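Local coordinates for uncharacterized protein DUF1185 (Bordetella bronchiseptica RB50, PDB 3BYQ) that is of unknown function but adopts a variant of the Bacillus chorismate mutase fold and may play a part in amino-acid metabolism, at residues M54-L57 with R58-G61; L60-L63 with L64-L68; I153-A156 with P157-R160. All coordinates share one frame; numbering follows the deposited sequence. Where two conformers were deposited one is given.

Contact 1 of 3, residues M54-L57 with R58-G61; sequences MAEL and RSLG. With EDO (1,2-ethanediol), chain Q.
S59 turns its hydroxyl to a position between the backbone N and the carbonyl carbon (chi1 61°), which brings OG back over the preceding turn to E56, while R58 sends CG anti to its backbone N and then folds at chi2 and chi3, curling its guanidinium along the helix surface. Both residues belong to helix 51-72, which packs against the mixed sheet of this chorismate-mutase-like fold. S59 OG donates to E56 O at 2.8 Å, approaching close to the line of the C=O bond. E56 O also accepts S59 N at 3.1 Å from well above the carbonyl plane, so a single residue grips it twice. The helix is kinked here: S59 N turns to E56 O and L60 N only weakly to L57 O, three residues back; the regular pattern returns where G61 N meets L57 O at 3.0 Å. On the sheet-facing side L57 and L60 lie side by side and point the same way, touching CD2 to CD2 at 3.8 Å, with F164 of strand 161-169 against both. R58 reaches across to helix 98-109, where its guanidinium forms a salt bridge with E100; the E56 carboxylate is bonded by S3 OG and L4 N near the N terminus. Water 1 links M54 O to R58 NE, and R58 NH1 donates to O2 of a bound ethanediol at 3.0 Å.

Contact 2 of 3, residues L60-L63 with L64-L68; sequences LGTL and LATEL
T62 O is held by two donors of one residue a helical turn later: T66 OG1 at 2.8 Å and T66 N at 2.9 Å. They arrive from opposite faces of the carbonyl plane, the hydroxyl tilted 35° from it and the amide 25°. T66 places OG1 beside its own backbone N (chi1 -59°), and this rotation swings the hydroxyl back along the helix. T62 has nearly the same first torsion, so the two side chains lie side by side and point the same way, and T62 CG2 comes within 3.9 Å of T66 OG1. The T62 hydroxyl repeats the habit one turn earlier, bonding to R58 O. This is the middle of helix 51-72, where regular i to i-4 bonding runs through L64 N to L60 O, A65 N to G61 O at 2.9 Å and E67 N to L63 O. On the buried side L60 CG faces L64 CD1 at a loose 4.4 Å. These leucines meet strands 7-17 and 29-39, and L60 also touches W98 and F164; A65 meets helix 98-109 and strand 161-169. The chemistry implies a division of labour: threonine hydroxyls are satisfied by the helix's own carbonyls, L60 and L64 turn apolar branches to the sheet, and E67 OE1, shared by R10 NH2 in a salt bridge and S34 OG in a hydrogen bond, joins the helix to two strands.

Contact 3 of 3, residues I153-A156 with P157-R160; sequences IQDA and PRPR. With EDO (1,2-ethanediol), chain F; EDO (1,2-ethanediol), chain I.
D155, inside the type I beta turn from I153 to A156, meets R158, two residues beyond it, by charge and by hydrogen bond in the loop that joins strands 147-151 and 161-169. In the salt bridge, R158 NH2 reaches D155 OD2 at 2.8 Å on the anti side of the carboxylate, 17° out of its plane, and the two flat groups are turned 74° against each other. A second bond runs from R158 NE to the backbone oxygen D155 O at 3.1 Å, lying in the carbonyl plane and nearly in the guanidinium plane. The arginine thus grips one residue side-on through NE and an NH, taking a different oxygen with each. Its chain is extended from CG to NE, which carries the guanidinium back past the proline to the turn. Further charges gather here: R8 and K9 also pair with the D155 carboxylate, and R158 NH2 has a second acidic partner in E20 of the fourth subunit, so the pair lies in a charged network at a subunit interface. Among backbone features, A156 N closes the turn on I153 O at 3.1 Å. The cis peptide before P157 puts the two alpha carbons on the same side, 2.9 Å apart from A156 CA to P157 CA, and crowds A156 CB against P157 CA at 3.4 Å. R160 NH1 pairs with D89. Two ethanediols, probably crystallisation additives, also bind: R160 NH1 bonds weakly to one, and Q154 N donates almost straight to O1 of the other at 2.9 Å.

From the N terminus, contacts 1 and 2 come first and follow each other along helix 51-72, sharing L60 and G61; their centres lie 10 Å apart. Neither closes a loop, since each is one unbroken piece of helix. Both lie between helix 98-109 and the sheet, contact 1 tied in addition to the N-terminal residues and contact 2 to strand 7-17; F164 of strand 161-169 touches L60, which they share. Contact 3 follows much later, within the loop between strands 147-151 and 161-169, where it closes a short turn, about 20 Å from either by centres. It neither nests in nor crosses the others, but its loop leads into strand 161-169, one of those on which the helix packs.

Contact 1 of 3, residues M54-L57 with R58-G61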
loop_
_atom_site.group_PDB
_atom_site.type_symbol
_atom_site.label_atom_id
_atom_site.label_comp_id
_atom_site.label_asym_id
_atom_site.label_seq_id
_atom_site.Cartn_x
_atom_site.Cartn_y
_atom_site.Cartn_z
HETATM N N MSE B 54 21.912 12.023 -19.493
HETATM C CA MSE B 54 21.585 13.238 -18.728
HETATM C C MSE B 54 21.428 14.437 -19.646
HETATM O O MSE B 54 20.529 15.265 -19.480
HETATM C CB MSE B 54 22.625 13.511 -17.654
HETATM C CG MSE B 54 22.223 14.574 -16.702
HETATM SE SE MSE B 54 23.375 14.683 -15.175
HETATM C CE MSE B 54 24.917 15.417 -16.033
ATOM N N ALA B 55 22.301 14.509 -20.648
ATOM C CA ALA B 55 22.270 15.603 -21.629
ATOM C C ALA B 55 21.004 15.587 -22.465
ATOM O O ALA B 55 20.329 16.624 -22.628
ATOM C CB ALA B 55 23.503 15.544 -22.554
ATOM N N GLU B 56 20.649 14.419 -22.972
ATOM C CA GLU B 56 19.453 14.316 -23.805
ATOM C C GLU B 56 18.149 14.571 -23.034
ATOM O O GLU B 56 17.203 15.141 -23.569
ATOM C CB GLU B 56 19.358 12.997 -24.545
ATOM C CG GLU B 56 18.356 13.124 -25.690
ATOM C CD GLU B 56 18.101 11.842 -26.442
ATOM O OE1 GLU B 56 18.907 10.878 -26.293
ATOM O OE2 GLU B 56 17.084 11.845 -27.199
ATOM N N LEU B 57 18.142 14.181 -21.765
ATOM C CA LEU B 57 16.973 14.347 -20.898
ATOM C C LEU B 57 16.583 15.796 -20.670
ATOM O O LEU B 57 15.462 16.079 -20.275
ATOM C CB LEU B 57 17.162 13.612 -19.565
ATOM C CG LEU B 57 16.998 12.089 -19.660
ATOM C CD1 LEU B 57 17.641 11.420 -18.413
ATOM C CD2 LEU B 57 15.519 11.687 -19.862
ATOM N N ARG B 58 17.488 16.720 -20.958
ATOM C CA ARG B 58 17.140 18.130 -20.803
ATOM C C ARG B 58 15.907 18.459 -21.644
ATOM O O ARG B 58 15.062 19.218 -21.206
ATOM C CB ARG B 58 18.322 19.032 -21.163
ATOM C CG ARG B 58 18.184 20.477 -20.726
ATOM C CD ARG B 58 18.543 20.675 -19.259
ATOM N NE ARG B 58 19.952 20.389 -19.008
ATOM C CZ ARG B 58 20.951 21.213 -19.322
ATOM N NH1 ARG B 58 20.724 22.422 -19.803
ATOM N NH2 ARG B 58 22.195 20.848 -19.081
ATOM N N SER B 59 15.806 17.834 -22.817
ATOM C CA SER B 59 14.658 18.071 -23.719
ATOM C C SER B 59 13.346 17.586 -23.108
ATOM O O SER B 59 12.287 18.161 -23.346
ATOM C CB SER B 59 14.855 17.436 -25.099
ATOM O OG SER B 59 15.007 16.038 -25.007
ATOM N N LEU B 60 13.425 16.515 -22.353
ATOM C CA LEU B 60 12.252 15.983 -21.638
ATOM C C LEU B 60 11.852 16.988 -20.552
ATOM O O LEU B 60 10.677 17.245 -20.339
ATOM C CB LEU B 60 12.566 14.631 -21.012
ATOM C CG LEU B 60 11.377 13.945 -20.334
ATOM C CD1 LEU B 60 10.280 13.622 -21.365
ATOM C CD2 LEU B 60 11.831 12.668 -19.579
ATOM N N GLY B 61 12.855 17.517 -19.846
ATOM C CA GLY B 61 12.641 18.563 -18.833
ATOM C C GLY B 61 11.885 19.730 -19.451
ATOM O O GLY B 61 10.889 20.240 -18.907
HETATM C C1 EDO Q . 17.244 23.846 -21.870
HETATM O O1 EDO Q . 17.830 23.060 -22.916
HETATM C C2 EDO Q . 18.321 24.630 -21.136
HETATM O O2 EDO Q . 18.384 24.243 -19.761
HETATM O O HOH W 1 20.911 17.798 -18.417
HETATM O O HOH W 2 18.553 17.890 -24.659
#

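Contact 2 of 3, residues L60-L63 with L64-L68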
loop_
_atom_site.group_PDB
_atom_site.type_symbol
_atom_site.label_atom_id
_atom_site.label_comp_id
_atom_site.label_asym_id
_atom_site.label_seq_id
_atom_site.Cartn_x
_atom_site.Cartn_y
_atom_site.Cartn_z
ATOM N N LEU B 60 13.425 16.515 -22.353
ATOM C CA LEU B 60 12.252 15.983 -21.638
ATOM C C LEU B 60 11.852 16.988 -20.552
ATOM O O LEU B 60 10.677 17.245 -20.339
ATOM C CB LEU B 60 12.566 14.631 -21.012
ATOM C CG LEU B 60 11.377 13.945 -20.334
ATOM C CD1 LEU B 60 10.280 13.622 -21.365
ATOM C CD2 LEU B 60 11.831 12.668 -19.579
ATOM N N GLY B 61 12.855 17.517 -19.846
ATOM C CA GLY B 61 12.641 18.563 -18.833
ATOM C C GLY B 61 11.885 19.730 -19.451
ATOM O O GLY B 61 10.889 20.240 -18.907
ATOM N N THR B 62 12.346 20.161 -20.620
ATOM C CA THR B 62 11.711 21.305 -21.310
ATOM C C THR B 62 10.264 21.002 -21.684
ATOM O O THR B 62 9.377 21.809 -21.484
ATOM C CB THR B 62 12.529 21.730 -22.541
ATOM O OG1 THR B 62 13.847 22.071 -22.094
ATOM C CG2 THR B 62 11.877 22.917 -23.262
ATOM N N LEU B 63 10.042 19.807 -22.178
ATOM C CA LEU B 63 8.706 19.397 -22.573
ATOM C C LEU B 63 7.714 19.491 -21.400
ATOM O O LEU B 63 6.600 20.051 -21.500
ATOM C CB LEU B 63 8.756 17.945 -23.086
ATOM C CG LEU B 63 7.418 17.382 -23.583
ATOM C CD1 LEU B 63 6.957 18.039 -24.917
ATOM C CD2 LEU B 63 7.507 15.855 -23.662
ATOM N N LEU B 64 8.112 18.904 -20.287
ATOM C CA LEU B 64 7.239 18.824 -19.091
ATOM C C LEU B 64 7.055 20.186 -18.452
ATOM O O LEU B 64 5.957 20.543 -18.017
ATOM C CB LEU B 64 7.792 17.822 -18.066
ATOM C CG LEU B 64 7.990 16.385 -18.593
ATOM C CD1 LEU B 64 8.427 15.429 -17.454
ATOM C CD2 LEU B 64 6.811 15.828 -19.297
ATOM N N ALA B 65 8.133 20.955 -18.411
ATOM C CA ALA B 65 8.069 22.283 -17.786
ATOM C C ALA B 65 7.153 23.170 -18.606
ATOM O O ALA B 65 6.373 23.922 -18.074
ATOM C CB ALA B 65 9.494 22.923 -17.632
ATOM N N THR B 66 7.274 23.076 -19.915
ATOM C CA THR B 66 6.414 23.875 -20.830
ATOM C C THR B 66 4.948 23.534 -20.640
ATOM O O THR B 66 4.085 24.409 -20.595
ATOM C CB THR B 66 6.844 23.707 -22.303
ATOM O OG1 THR B 66 8.216 24.130 -22.418
ATOM C CG2 THR B 66 5.994 24.534 -23.221
ATOM N N GLU B 67 4.674 22.255 -20.460
ATOM C CA GLU B 67 3.303 21.818 -20.255
ATOM C C GLU B 67 2.718 22.415 -18.988
ATOM O O GLU B 67 1.554 22.813 -18.936
ATOM C CB GLU B 67 3.227 20.304 -20.168
ATOM C CG GLU B 67 1.843 19.802 -19.976
ATOM C CD GLU B 67 1.750 18.276 -19.909
ATOM O OE1 GLU B 67 2.720 17.621 -19.438
ATOM O OE2 GLU B 67 0.690 17.752 -20.324
ATOM N N LEU B 68 3.542 22.462 -17.951
ATOM C CA LEU B 68 3.105 22.984 -16.647
ATOM C C LEU B 68 2.818 24.479 -16.728
ATOM O O LEU B 68 1.795 24.955 -16.234
ATOM C CB LEU B 68 4.115 22.666 -15.561
ATOM C CG LEU B 68 4.154 21.223 -15.030
ATOM C CD1 LEU B 68 5.402 20.968 -14.133
ATOM C CD2 LEU B 68 2.837 20.904 -14.289
#

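Contact 3 of 3, residues I153-A156 with P157-R160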
loop_
_atom_site.group_PDB
_atom_site.type_symbol
_atom_site.label_atom_id
_atom_site.label_comp_id
_atom_site.label_asym_id
_atom_site.label_seq_id
_atom_site.Cartn_x
_atom_site.Cartn_y
_atom_site.Cartn_z
ATOM N N ILE B 153 2.216 6.766 -10.828
ATOM C CA ILE B 153 1.400 6.202 -11.918
ATOM C C ILE B 153 1.225 4.742 -11.540
ATOM O O ILE B 153 2.181 4.034 -11.225
ATOM C CB ILE B 153 2.045 6.401 -13.311
ATOM C CG1 ILE B 153 2.094 7.903 -13.615
ATOM C CG2 ILE B 153 1.252 5.671 -14.445
ATOM C CD1 ILE B 153 2.766 8.257 -14.944
ATOM N N GLN B 154 -0.012 4.283 -11.659
ATOM C CA GLN B 154 -0.354 2.960 -11.187
ATOM C C GLN B 154 0.491 1.804 -11.711
ATOM O O GLN B 154 0.850 0.885 -10.954
ATOM C CB GLN B 154 -1.836 2.693 -11.403
ATOM C CG GLN B 154 -2.289 1.333 -10.909
ATOM C CD GLN B 154 -2.114 0.240 -11.965
ATOM O OE1 GLN B 154 -2.317 0.482 -13.151
ATOM N NE2 GLN B 154 -1.757 -0.962 -11.529
ATOM N N ASP B 155 0.786 1.867 -12.999
ATOM C CA ASP B 155 1.500 0.807 -13.680
ATOM C C ASP B 155 2.912 1.228 -14.081
ATOM O O ASP B 155 3.462 0.695 -15.040
ATOM C CB ASP B 155 0.699 0.338 -14.903
ATOM C CG ASP B 155 0.706 1.354 -16.031
ATOM O OD1 ASP B 155 0.704 2.558 -15.725
ATOM O OD2 ASP B 155 0.791 0.944 -17.211
ATOM N N ALA B 156 3.481 2.149 -13.354
ATOM C CA ALA B 156 4.822 2.620 -13.662
ATOM C C ALA B 156 5.560 3.056 -12.417
ATOM O O ALA B 156 4.932 3.345 -11.402
ATOM C CB ALA B 156 4.755 3.833 -14.602
ATOM N N PRO B 157 6.887 3.037 -12.483
ATOM C CA PRO B 157 7.711 2.518 -13.562
ATOM C C PRO B 157 7.771 1.016 -13.419
ATOM O O PRO B 157 7.952 0.490 -12.301
ATOM C CB PRO B 157 9.087 3.079 -13.247
ATOM C CG PRO B 157 9.105 3.247 -11.807
ATOM C CD PRO B 157 7.728 3.575 -11.384
ATOM N N ARG B 158 7.688 0.355 -14.566
ATOM C CA ARG B 158 7.844 -1.085 -14.617
ATOM C C ARG B 158 9.377 -1.266 -14.424
ATOM O O ARG B 158 10.108 -0.296 -14.426
ATOM C CB ARG B 158 7.242 -1.654 -15.887
ATOM C CG ARG B 158 5.724 -1.426 -15.846
ATOM C CD ARG B 158 5.084 -1.983 -17.009
ATOM N NE ARG B 158 3.681 -1.597 -17.082
ATOM C CZ ARG B 158 2.842 -2.037 -18.021
ATOM N NH1 ARG B 158 3.218 -2.946 -18.908
ATOM N NH2 ARG B 158 1.629 -1.570 -18.049
ATOM N N PRO B 159 9.834 -2.501 -14.198
ATOM C CA PRO B 159 11.204 -2.717 -13.817
ATOM C C PRO B 159 12.279 -2.029 -14.653
ATOM O O PRO B 159 13.294 -1.577 -14.106
ATOM C CB PRO B 159 11.323 -4.236 -13.876
ATOM C CG PRO B 159 9.962 -4.716 -13.420
ATOM C CD PRO B 159 9.009 -3.725 -14.063
ATOM N N ARG B 160 12.025 -1.935 -15.948
ATOM C CA ARG B 160 12.991 -1.415 -16.920
ATOM C C ARG B 160 12.612 -0.034 -17.459
ATOM O O ARG B 160 12.965 0.341 -18.564
ATOM C CB ARG B 160 13.178 -2.458 -18.038
ATOM C CG ARG B 160 13.697 -3.786 -17.488
ATOM C CD ARG B 160 13.891 -4.836 -18.534
ATOM N NE ARG B 160 12.639 -5.488 -18.863
ATOM C CZ ARG B 160 11.965 -6.250 -18.012
ATOM N NH1 ARG B 160 12.384 -6.420 -16.757
ATOM N NH2 ARG B 160 10.841 -6.799 -18.408
HETATM C C1 EDO F . -1.950 7.112 -13.492
HETATM O O1 EDO F . -2.142 5.997 -12.601
HETATM C C2 EDO F . -3.260 7.853 -13.669
HETATM O O2 EDO F . -3.841 8.109 -12.379
HETATM C C1 EDO I . 11.128 -8.080 -13.400
HETATM O O1 EDO I . 10.499 -8.387 -14.657
HETATM C C2 EDO I . 12.120 -9.181 -13.060
HETATM O O2 EDO I . 11.397 -10.412 -12.984
#